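Local coordinates for Serine/threonine-protein kinase BRSK1 (Mus musculus, PDB 5IRI), which phosphorylates proteins on serine and threonine and is probably held in check by its C-terminal region, which includes the kinase-associated KA1 domain, at residues Ser29-Ile34 and Thr52-Glu57; His36-Ile41 and Val71-Asp76. One frame throughout, in Å; residues are numbered along the deposited sequence.

Both contacts are buried and bring helix 27-40 against the same antiparallel sheet, contact 1 through its first and middle turns and strand 53-58, contact 2 through its last turns and strand 71-79. The two strands are neighbours, bonded by backbone pairs such as Phe54 N to Val75 O, so one helix packs along two adjoining strands. Their chemistry differs. Contact 1 reaches the border of the core, where CE of the partly exposed Lys31 touches a phenylalanine ring while its amine turns to a polar partner, whereas the three residues that touch in contact 2 are all buried and apolar. A salt bridge from Glu57 of contact 1 to Arg72 of contact 2 also ties the two strands.

Contact 1 (Ser29-Ile34 and Thr52-Glu57); sequences SIKADI and TSFRAE
Phe54 receives two side chains from the helix segment 29-34, one aliphatic and one long and charged. The methylene CE of Lys31 comes within 4.1 Å of Phe54 CZ, and the lysine crosses the phenylalanine side chain at about a right angle. Ile34 adds its CG2 branch, 4.4 Å from Phe54 CD2, a looser apolar contact. Both approach the ring obliquely, and the two residues are one helical turn apart, so a single side of the helix meets Phe54.

Lysine suits this border position because its apolar chain can touch an aromatic ring while the amine reaches a polar partner. A bend at chi3 (70°) turns the end of an otherwise extended chain, and Lys31 NZ hydrogen-bonds to Gln51 OE1, just ahead of the strand. Ile34, branched and apolar, belongs deeper, where it also touches Ile77 of strand 71-79 and Leu123 of helix 109-124. The phenylalanine is flat and wide enough to meet both helix residues. Its own strand is flanked by strands 71-79 and 44-50: its backbone bonds to Val75 of the first and its side chain touches Val48 of the second.

The arrangement is helix-on-sheet packing, consistent with the KA1 fold, in which helices lie against an antiparallel sheet.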
ATOM      1  N   SER A  29      -9.401 -10.993   4.410  1.00 40.32           N
ATOM      2  CA  SER A  29      -7.990 -11.370   4.448  1.00 38.43           C
ATOM      3  C   SER A  29      -7.099 -10.299   3.849  1.00 42.60           C
ATOM      4  O   SER A  29      -5.974 -10.102   4.312  1.00 42.50           O
ATOM      5  CB  SER A  29      -7.769 -12.687   3.708  1.00 39.88           C
ATOM      6  OG  SER A  29      -8.529 -13.734   4.283  1.00 44.65           O
ATOM      7  N   ILE A  30      -7.565  -9.617   2.809  1.00 40.90           N
ATOM      8  CA  ILE A  30      -6.782  -8.536   2.225  1.00 39.27           C
ATOM      9  C   ILE A  30      -6.679  -7.380   3.200  1.00 40.69           C
ATOM     10  O   ILE A  30      -5.607  -6.797   3.379  1.00 43.78           O
ATOM     11  CB  ILE A  30      -7.399  -8.086   0.890  1.00 39.47           C
ATOM     12  CG1 ILE A  30      -7.284  -9.198  -0.159  1.00 44.03           C
ATOM     13  CG2 ILE A  30      -6.737  -6.796   0.403  1.00 36.04           C
ATOM     14  CD1 ILE A  30      -8.063  -8.952  -1.424  1.00 39.68           C
ATOM     15  N   LYS A  31      -7.801  -7.014   3.824  1.00 41.79           N
ATOM     16  CA  LYS A  31      -7.784  -5.950   4.813  1.00 37.78           C
ATOM     17  C   LYS A  31      -6.838  -6.308   5.942  1.00 38.89           C
ATOM     18  O   LYS A  31      -5.987  -5.504   6.333  1.00 41.42           O
ATOM     19  CB  LYS A  31      -9.199  -5.686   5.336  1.00 40.77           C
ATOM     20  CG  LYS A  31     -10.104  -4.888   4.400  1.00 42.73           C
ATOM     21  CD  LYS A  31     -11.407  -4.485   5.104  1.00 44.27           C
ATOM     22  CE  LYS A  31     -11.157  -3.421   6.193  1.00 54.03           C
ATOM     23  NZ  LYS A  31     -12.406  -2.949   6.874  1.00 53.80           N
ATOM     24  N   ALA A  32      -6.943  -7.534   6.455  1.00 38.96           N
ATOM     25  CA  ALA A  32      -6.048  -7.949   7.526  1.00 36.74           C
ATOM     26  C   ALA A  32      -4.592  -7.803   7.108  1.00 42.98           C
ATOM     27  O   ALA A  32      -3.817  -7.106   7.775  1.00 44.76           O
ATOM     28  CB  ALA A  32      -6.354  -9.379   7.942  1.00 34.19           C
ATOM     29  N   ASP A  33      -4.220  -8.406   5.974  1.00 42.81           N
ATOM     30  CA  ASP A  33      -2.837  -8.381   5.507  1.00 43.08           C
ATOM     31  C   ASP A  33      -2.298  -6.960   5.372  1.00 46.99           C
ATOM     32  O   ASP A  33      -1.154  -6.688   5.769  1.00 49.39           O
ATOM     33  CB  ASP A  33      -2.726  -9.100   4.164  1.00 46.21           C
ATOM     34  CG  ASP A  33      -2.679 -10.603   4.300  1.00 54.45           C
ATOM     35  OD1 ASP A  33      -2.262 -11.122   5.357  1.00 57.66           O
ATOM     36  OD2 ASP A  33      -3.045 -11.273   3.318  1.00 56.96           O
ATOM     37  N   ILE A  34      -3.090  -6.050   4.785  1.00 39.17           N
ATOM     38  CA  ILE A  34      -2.633  -4.668   4.619  1.00 41.32           C
ATOM     39  C   ILE A  34      -2.369  -4.022   5.972  1.00 45.82           C
ATOM     40  O   ILE A  34      -1.358  -3.336   6.170  1.00 47.75           O
ATOM     41  CB  ILE A  34      -3.654  -3.845   3.820  1.00 39.48           C
ATOM     42  CG1 ILE A  34      -3.797  -4.370   2.407  1.00 40.32           C
ATOM     43  CG2 ILE A  34      -3.202  -2.418   3.738  1.00 39.73           C
ATOM     44  CD1 ILE A  34      -4.864  -3.663   1.659  1.00 36.46           C
ATOM     45  N   THR A  52     -13.059   0.047   2.902  1.00 36.78           N
ATOM     46  CA  THR A  52     -12.088  -0.539   1.981  1.00 35.90           C
ATOM     47  C   THR A  52     -11.041   0.443   1.445  1.00 38.44           C
ATOM     48  O   THR A  52     -10.517   0.224   0.350  1.00 38.85           O
ATOM     49  CB  THR A  52     -12.756  -1.163   0.750  1.00 36.95           C
ATOM     50  OG1 THR A  52     -13.307  -0.122  -0.070  1.00 38.90           O
ATOM     51  CG2 THR A  52     -13.831  -2.165   1.136  1.00 31.42           C
ATOM     52  N   SER A  53     -10.712   1.523   2.148  1.00 34.86           N
ATOM     53  CA  SER A  53      -9.575   2.308   1.701  1.00 32.31           C
ATOM     54  C   SER A  53      -8.829   2.867   2.901  1.00 37.55           C
ATOM     55  O   SER A  53      -9.378   2.997   4.000  1.00 38.42           O
ATOM     56  CB  SER A  53      -9.991   3.427   0.761  1.00 32.66           C
ATOM     57  OG  SER A  53     -10.825   4.324   1.428  1.00 40.66           O
ATOM     58  N   PHE A  54      -7.563   3.185   2.675  1.00 32.34           N
ATOM     59  CA  PHE A  54      -6.685   3.590   3.747  1.00 36.37           C
ATOM     60  C   PHE A  54      -5.798   4.712   3.252  1.00 34.77           C
ATOM     61  O   PHE A  54      -5.579   4.856   2.051  1.00 39.00           O
ATOM     62  CB  PHE A  54      -5.799   2.440   4.221  1.00 38.71           C
ATOM     63  CG  PHE A  54      -6.549   1.227   4.704  1.00 41.03           C
ATOM     64  CD1 PHE A  54      -6.955   1.130   6.029  1.00 42.30           C
ATOM     65  CD2 PHE A  54      -6.787   0.157   3.852  1.00 39.40           C
ATOM     66  CE1 PHE A  54      -7.616  -0.004   6.485  1.00 44.64           C
ATOM     67  CE2 PHE A  54      -7.445  -0.983   4.295  1.00 41.52           C
ATOM     68  CZ  PHE A  54      -7.863  -1.069   5.614  1.00 45.97           C
ATOM     69  N   ARG A  55      -5.288   5.506   4.191  1.00 31.11           N
ATOM     70  CA  ARG A  55      -4.177   6.401   3.928  1.00 31.12           C
ATOM     71  C   ARG A  55      -3.017   6.039   4.844  1.00 33.29           C
ATOM     72  O   ARG A  55      -3.174   5.318   5.839  1.00 33.25           O
ATOM     73  CB  ARG A  55      -4.561   7.860   4.105  1.00 30.33           C
ATOM     74  CG  ARG A  55      -5.624   8.322   3.140  1.00 34.81           C
ATOM     75  CD  ARG A  55      -5.270   9.678   2.559  1.00 41.66           C
ATOM     76  NE  ARG A  55      -6.270  10.136   1.599  1.00 51.41           N
ATOM     77  CZ  ARG A  55      -7.286  10.937   1.905  1.00 53.56           C
ATOM     78  NH1 ARG A  55      -7.436  11.383   3.149  1.00 43.36           N
ATOM     79  NH2 ARG A  55      -8.146  11.293   0.963  1.00 53.73           N
ATOM     80  N   ALA A  56      -1.833   6.512   4.477  1.00 29.15           N
ATOM     81  CA  ALA A  56      -0.637   6.062   5.164  1.00 32.08           C
ATOM     82  C   ALA A  56       0.458   7.087   4.971  1.00 36.13           C
ATOM     83  O   ALA A  56       0.613   7.639   3.874  1.00 34.38           O
ATOM     84  CB  ALA A  56      -0.185   4.696   4.647  1.00 36.36           C
ATOM     85  N   GLU A  57       1.207   7.331   6.048  1.00 36.14           N
ATOM     86  CA  GLU A  57       2.370   8.205   6.022  1.00 38.44           C
ATOM     87  C   GLU A  57       3.598   7.432   6.467  1.00 42.36           C
ATOM     88  O   GLU A  57       3.599   6.820   7.540  1.00 46.70           O
ATOM     89  CB  GLU A  57       2.182   9.419   6.913  1.00 45.64           C
ATOM     90  CG  GLU A  57       3.175  10.507   6.626  1.00 50.45           C
ATOM     91  CD  GLU A  57       2.987  11.713   7.516  1.00 62.51           C
ATOM     92  OE1 GLU A  57       2.936  11.526   8.754  1.00 66.36           O
ATOM     93  OE2 GLU A  57       2.890  12.841   6.976  1.00 63.40           O
TER

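Contact 2 (His36-Ile41 and Val71-Asp76)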
ATOM      1  N   HIS A  36      -1.833  -5.425   8.996  1.00 45.72           N
ATOM      2  CA  HIS A  36      -0.624  -6.040   9.533  1.00 49.84           C
ATOM      3  C   HIS A  36       0.620  -5.380   8.956  1.00 51.41           C
ATOM      4  O   HIS A  36       1.545  -5.032   9.695  1.00 55.11           O
ATOM      5  CB  HIS A  36      -0.632  -7.544   9.238  1.00 50.11           C
ATOM      6  CG  HIS A  36       0.380  -8.335  10.015  1.00 59.14           C
ATOM      7  ND1 HIS A  36       1.552  -8.807   9.457  1.00 66.92           N
ATOM      8  CD2 HIS A  36       0.388  -8.754  11.304  1.00 62.75           C
ATOM      9  CE1 HIS A  36       2.241  -9.469  10.370  1.00 63.96           C
ATOM     10  NE2 HIS A  36       1.556  -9.453  11.500  1.00 67.85           N
ATOM     11  N   ALA A  37       0.645  -5.175   7.637  1.00 52.47           N
ATOM     12  CA  ALA A  37       1.807  -4.562   7.002  1.00 50.93           C
ATOM     13  C   ALA A  37       2.016  -3.131   7.487  1.00 50.43           C
ATOM     14  O   ALA A  37       3.154  -2.725   7.758  1.00 50.65           O
ATOM     15  CB  ALA A  37       1.651  -4.610   5.483  1.00 41.33           C
ATOM     16  N   PHE A  38       0.936  -2.347   7.590  1.00 43.56           N
ATOM     17  CA  PHE A  38       1.065  -0.979   8.077  1.00 45.34           C
ATOM     18  C   PHE A  38       1.723  -0.968   9.450  1.00 53.91           C
ATOM     19  O   PHE A  38       2.693  -0.236   9.691  1.00 58.10           O
ATOM     20  CB  PHE A  38      -0.307  -0.313   8.144  1.00 45.96           C
ATOM     21  CG  PHE A  38      -0.857   0.081   6.812  1.00 45.58           C
ATOM     22  CD1 PHE A  38      -0.026   0.238   5.717  1.00 47.68           C
ATOM     23  CD2 PHE A  38      -2.216   0.307   6.653  1.00 41.57           C
ATOM     24  CE1 PHE A  38      -0.549   0.616   4.486  1.00 43.03           C
ATOM     25  CE2 PHE A  38      -2.740   0.681   5.425  1.00 38.41           C
ATOM     26  CZ  PHE A  38      -1.912   0.835   4.352  1.00 38.53           C
ATOM     27  N   LEU A  39       1.209  -1.799  10.355  1.00 46.45           N
ATOM     28  CA  LEU A  39       1.759  -1.880  11.700  1.00 48.11           C
ATOM     29  C   LEU A  39       3.230  -2.272  11.669  1.00 52.19           C
ATOM     30  O   LEU A  39       4.081  -1.599  12.259  1.00 52.81           O
ATOM     31  CB  LEU A  39       0.949  -2.885  12.511  1.00 44.91           C
ATOM     32  CG  LEU A  39      -0.275  -2.375  13.287  1.00 48.12           C
ATOM     33  CD1 LEU A  39      -0.844  -1.064  12.760  1.00 46.19           C
ATOM     34  CD2 LEU A  39      -1.352  -3.443  13.302  1.00 40.04           C
ATOM     35  N   SER A  40       3.546  -3.341  10.944  1.00 49.77           N
ATOM     36  CA  SER A  40       4.892  -3.892  10.956  1.00 50.21           C
ATOM     37  C   SER A  40       5.920  -2.897  10.431  1.00 48.51           C
ATOM     38  O   SER A  40       7.064  -2.872  10.894  1.00 54.58           O
ATOM     39  CB  SER A  40       4.916  -5.168  10.130  1.00 51.42           C
ATOM     40  OG  SER A  40       5.583  -4.920   8.906  1.00 53.61           O
ATOM     41  N   ILE A  41       5.550  -2.076   9.463  1.00 49.41           N
ATOM     42  CA  ILE A  41       6.518  -1.087   9.005  1.00 49.52           C
ATOM     43  C   ILE A  41       6.645  -0.022  10.071  1.00 56.80           C
ATOM     44  O   ILE A  41       5.649   0.616  10.462  1.00 55.12           O
ATOM     45  CB  ILE A  41       6.141  -0.489   7.644  1.00 48.22           C
ATOM     46  CG1 ILE A  41       6.147  -1.583   6.572  1.00 47.59           C
ATOM     47  CG2 ILE A  41       7.112   0.611   7.312  1.00 46.39           C
ATOM     48  CD1 ILE A  41       5.763  -1.110   5.192  1.00 43.26           C
ATOM     49  N   VAL A  71       6.628   9.992   2.737  1.00 48.43           N
ATOM     50  CA  VAL A  71       5.769   9.452   1.694  1.00 43.12           C
ATOM     51  C   VAL A  71       4.366   9.336   2.267  1.00 46.97           C
ATOM     52  O   VAL A  71       4.158   8.676   3.289  1.00 46.52           O
ATOM     53  CB  VAL A  71       6.280   8.094   1.198  1.00 40.94           C
ATOM     54  CG1 VAL A  71       5.409   7.578   0.070  1.00 38.52           C
ATOM     55  CG2 VAL A  71       7.702   8.221   0.741  1.00 48.02           C
ATOM     56  N   ARG A  72       3.415  10.020   1.639  1.00 42.73           N
ATOM     57  CA  ARG A  72       2.000   9.850   1.923  1.00 37.70           C
ATOM     58  C   ARG A  72       1.377   9.152   0.731  1.00 39.03           C
ATOM     59  O   ARG A  72       1.566   9.583  -0.411  1.00 42.12           O
ATOM     60  CB  ARG A  72       1.297  11.186   2.141  1.00 42.44           C
ATOM     61  CG  ARG A  72       1.874  12.064   3.210  1.00 49.81           C
ATOM     62  CD  ARG A  72       0.787  12.968   3.756  1.00 55.24           C
ATOM     63  NE  ARG A  72       1.235  13.653   4.964  1.00 67.91           N
ATOM     64  CZ  ARG A  72       1.844  14.836   4.968  1.00 74.41           C
ATOM     65  NH1 ARG A  72       2.063  15.468   3.820  1.00 76.00           N
ATOM     66  NH2 ARG A  72       2.231  15.387   6.114  1.00 66.94           N
ATOM     67  N   PHE A  73       0.639   8.086   0.983  1.00 32.42           N
ATOM     68  CA  PHE A  73      -0.018   7.406  -0.117  1.00 34.83           C
ATOM     69  C   PHE A  73      -1.362   6.877   0.345  1.00 36.35           C
ATOM     70  O   PHE A  73      -1.698   6.892   1.535  1.00 33.48           O
ATOM     71  CB  PHE A  73       0.841   6.273  -0.681  1.00 32.45           C
ATOM     72  CG  PHE A  73       1.144   5.177   0.308  1.00 30.06           C
ATOM     73  CD1 PHE A  73       2.136   5.332   1.258  1.00 30.86           C
ATOM     74  CD2 PHE A  73       0.441   3.983   0.274  1.00 31.35           C
ATOM     75  CE1 PHE A  73       2.410   4.326   2.154  1.00 33.43           C
ATOM     76  CE2 PHE A  73       0.719   2.971   1.177  1.00 34.49           C
ATOM     77  CZ  PHE A  73       1.708   3.145   2.114  1.00 34.72           C
ATOM     78  N   GLN A  74      -2.130   6.412  -0.622  1.00 36.17           N
ATOM     79  CA  GLN A  74      -3.463   5.902  -0.381  1.00 37.04           C
ATOM     80  C   GLN A  74      -3.531   4.479  -0.895  1.00 39.00           C
ATOM     81  O   GLN A  74      -2.876   4.143  -1.882  1.00 42.54           O
ATOM     82  CB  GLN A  74      -4.497   6.765  -1.074  1.00 37.38           C
ATOM     83  CG  GLN A  74      -5.908   6.287  -0.906  1.00 37.60           C
ATOM     84  CD  GLN A  74      -6.930   7.361  -1.246  1.00 40.23           C
ATOM     85  OE1 GLN A  74      -6.760   8.545  -0.928  1.00 46.85           O
ATOM     86  NE2 GLN A  74      -8.004   6.948  -1.885  1.00 38.31           N
ATOM     87  N   VAL A  75      -4.314   3.650  -0.215  1.00 34.82           N
ATOM     88  CA  VAL A  75      -4.538   2.262  -0.593  1.00 35.10           C
ATOM     89  C   VAL A  75      -6.031   2.059  -0.751  1.00 36.23           C
ATOM     90  O   VAL A  75      -6.792   2.343   0.176  1.00 37.44           O
ATOM     91  CB  VAL A  75      -3.981   1.290   0.461  1.00 34.63           C
ATOM     92  CG1 VAL A  75      -4.282  -0.144   0.065  1.00 33.22           C
ATOM     93  CG2 VAL A  75      -2.493   1.504   0.666  1.00 30.19           C
ATOM     94  N   ASP A  76      -6.447   1.563  -1.913  1.00 39.91           N
ATOM     95  CA  ASP A  76      -7.850   1.267  -2.185  1.00 35.13           C
ATOM     96  C   ASP A  76      -7.991  -0.172  -2.642  1.00 36.46           C
ATOM     97  O   ASP A  76      -7.213  -0.640  -3.481  1.00 40.74           O
ATOM     98  CB  ASP A  76      -8.412   2.189  -3.255  1.00 37.14           C
ATOM     99  CG  ASP A  76      -8.227   3.641  -2.917  1.00 50.10           C
ATOM    100  OD1 ASP A  76      -7.085   4.135  -3.100  1.00 53.18           O
ATOM    101  OD2 ASP A  76      -9.211   4.272  -2.455  1.00 48.32           O
TER
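With CG beside its backbone N and anti to the carbonyl carbon (chi1 -75°), Phe38 sends its ring from helix 27-40 to the strand segment 71-76. Phe73 takes a different position: at chi1 62° its CG sits between the backbone N and the carbonyl carbon, and the ring end swings nearer the helix than the start of the side chain suggests. Phe38 CE1 then lies 4.1 Å from Phe73 CZ, the two side chains meeting at a slant. Val75 comes at Phe38 from the opposite direction, its CG2 methyl resting in the plane of the ring, at its edge, 3.8 Å from Phe38 CZ. The two broad rings reach across from helix and strand to meet, and the compact, beta-branched valine suits a strand position whose CB is directed toward the helix.

Gln74, on the other side of the strand, donates from NE2 to Asp76 OD2 at 3.0 Å, and the carboxylate oxygen accepts with its syn lone pair.

Around the apolar group, Ile119 of helix 109-124 touches both phenylalanines, as do Ala56 of strand 53-58 and Leu44 of strand 44-50, while Val75 packs on Val100 and Phe102 of strand 98-106.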